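Local coordinates for protein PES4 (Saccharomyces cerevisiae S288C, PDB 6EZ7), which probably binds RNA, including the 3' untranslated regions of mRNAs and poly(A) or poly(U) tracts, here represented by its third RNA recognition motif, at residues K7-I12 against K69-T74. Sequence-based numbering, arbitrary orientation.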
# COMPACT_ATOMS: atom_id res chain seq x y z
N LYS A 7 1.60 3.56 4.09
CA LYS A 7 1.58 4.11 5.43
C LYS A 7 1.07 5.54 5.42
O LYS A 7 0.86 6.12 4.36
CB LYS A 7 2.97 4.03 6.07
CG LYS A 7 3.60 2.65 5.98
CD LYS A 7 4.86 2.55 6.81
CE LYS A 7 4.55 2.27 8.27
NZ LYS A 7 5.76 1.85 9.01
N ASN A 8 0.88 6.10 6.62
CA ASN A 8 0.29 7.42 6.80
C ASN A 8 -1.12 7.47 6.23
O ASN A 8 -1.53 8.46 5.62
CB ASN A 8 1.16 8.50 6.16
CG ASN A 8 0.84 9.89 6.68
OD1 ASN A 8 0.38 10.03 7.81
ND2 ASN A 8 1.07 10.91 5.86
N LEU A 9 -1.87 6.39 6.43
CA LEU A 9 -3.26 6.34 6.00
C LEU A 9 -4.15 6.98 7.05
O LEU A 9 -3.90 6.86 8.25
CB LEU A 9 -3.69 4.89 5.76
CG LEU A 9 -3.12 4.18 4.53
CD1 LEU A 9 -3.35 2.68 4.65
CD2 LEU A 9 -3.75 4.72 3.25
N PRO A 10 -5.20 7.68 6.59
CA PRO A 10 -6.23 8.23 7.48
C PRO A 10 -6.91 7.12 8.25
O PRO A 10 -7.07 6.03 7.71
CB PRO A 10 -7.20 8.92 6.52
CG PRO A 10 -6.45 9.10 5.25
CD PRO A 10 -5.49 7.96 5.18
N THR A 11 -7.32 7.38 9.49
CA THR A 11 -7.90 6.34 10.33
C THR A 11 -9.23 5.81 9.79
O THR A 11 -9.62 4.69 10.10
CB THR A 11 -8.11 6.84 11.77
OG1 THR A 11 -8.92 8.02 11.76
CG2 THR A 11 -6.77 7.15 12.42
N ILE A 12 -9.92 6.61 8.98
CA ILE A 12 -11.20 6.16 8.43
C ILE A 12 -11.04 5.36 7.13
O ILE A 12 -12.02 5.01 6.49
CB ILE A 12 -12.15 7.36 8.18
CG1 ILE A 12 -11.38 8.59 7.67
CG2 ILE A 12 -12.88 7.72 9.46
CD1 ILE A 12 -10.69 8.41 6.35
N LYS A 69 -3.88 13.42 3.92
CA LYS A 69 -2.68 12.71 4.35
C LYS A 69 -1.81 12.35 3.15
O LYS A 69 -2.30 11.76 2.19
CB LYS A 69 -3.04 11.44 5.12
CG LYS A 69 -3.82 11.66 6.40
CD LYS A 69 -3.04 12.48 7.41
CE LYS A 69 -3.63 12.34 8.80
NZ LYS A 69 -4.58 13.45 9.12
N LYS A 70 -0.53 12.69 3.22
CA LYS A 70 0.41 12.33 2.17
C LYS A 70 0.84 10.88 2.36
O LYS A 70 1.55 10.55 3.32
CB LYS A 70 1.62 13.27 2.18
CG LYS A 70 2.48 13.17 0.93
CD LYS A 70 3.50 14.29 0.86
CE LYS A 70 4.47 14.21 2.02
NZ LYS A 70 5.60 15.17 1.86
N LEU A 71 0.40 10.01 1.46
CA LEU A 71 0.65 8.59 1.61
C LEU A 71 2.11 8.23 1.40
O LEU A 71 2.78 8.80 0.55
CB LEU A 71 -0.22 7.79 0.64
CG LEU A 71 -1.73 7.88 0.86
CD1 LEU A 71 -2.45 6.82 0.04
CD2 LEU A 71 -2.05 7.74 2.34
N LEU A 72 2.58 7.27 2.19
CA LEU A 72 3.90 6.70 1.99
C LEU A 72 3.73 5.32 1.37
O LEU A 72 3.16 4.42 1.99
CB LEU A 72 4.67 6.62 3.31
CG LEU A 72 6.01 5.89 3.28
CD1 LEU A 72 7.02 6.60 2.38
CD2 LEU A 72 6.56 5.72 4.69
N VAL A 73 4.20 5.16 0.14
CA VAL A 73 4.08 3.88 -0.54
C VAL A 73 5.47 3.36 -0.87
O VAL A 73 6.18 3.94 -1.69
CB VAL A 73 3.22 3.99 -1.81
CG1 VAL A 73 3.08 2.63 -2.47
CG2 VAL A 73 1.86 4.56 -1.46
N THR A 74 5.86 2.28 -0.21
CA THR A 74 7.20 1.73 -0.39
C THR A 74 7.13 0.24 -0.69
O THR A 74 6.14 -0.41 -0.40
CB THR A 74 8.07 1.94 0.86
OG1 THR A 74 7.41 1.39 2.01
CG2 THR A 74 8.31 3.42 1.10
O HOH W 1 0.73 14.28 5.70
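K7 and L72 face each other as an antiparallel hydrogen-bonded pair, each backbone N-H reaching the other's carbonyl. K7 N approaches L72 O at 2.8 Å in the plane of the L72 carbonyl, whereas L72 N reaches K7 O from above the plane of K7's own carbonyl. Their side chains run side by side on the same sheet face, CB to CB 4.1 Å; the lysine's aliphatic stem lies along the leucine, and its amine ends away from the 69-74 segment.

N8 adopts the left-handed helical region (phi 61°, psi 39°), which asparagine tolerates well, and its amide takes over the pairing. With CG anti to the backbone N (chi1 -162°), ND2 is carried across to K70 O at a short 2.6 Å; K70 O lies almost in the plane of the N8 amide, while ND2 sits above the plane of the K70 carbonyl. A leucine here would probably leave K70 O without this donor and sit less readily at positive phi. The backbone O of N8, by contrast, is buried without a polar partner, against K69 CB and L71 CD2, each 3.4 Å away.

On the buried face, L9 and L71 cross obliquely, methyl to methyl (CD2 to CD2, 3.6 Å), apolar chains suited to the core: L9 packs against I18 of helix 15-22, L71 against F66. P10 CG slides past K69 CG at 3.8 Å, the rigid ring lying against the lysine's methylene groups. Strands 3-9 and 69-75 are thus joined as neighbours in the beta-alpha-beta-beta-alpha-beta fold of the RNA recognition motif, and N8 falls in the first-strand segment that appears to match its RNP2 consensus.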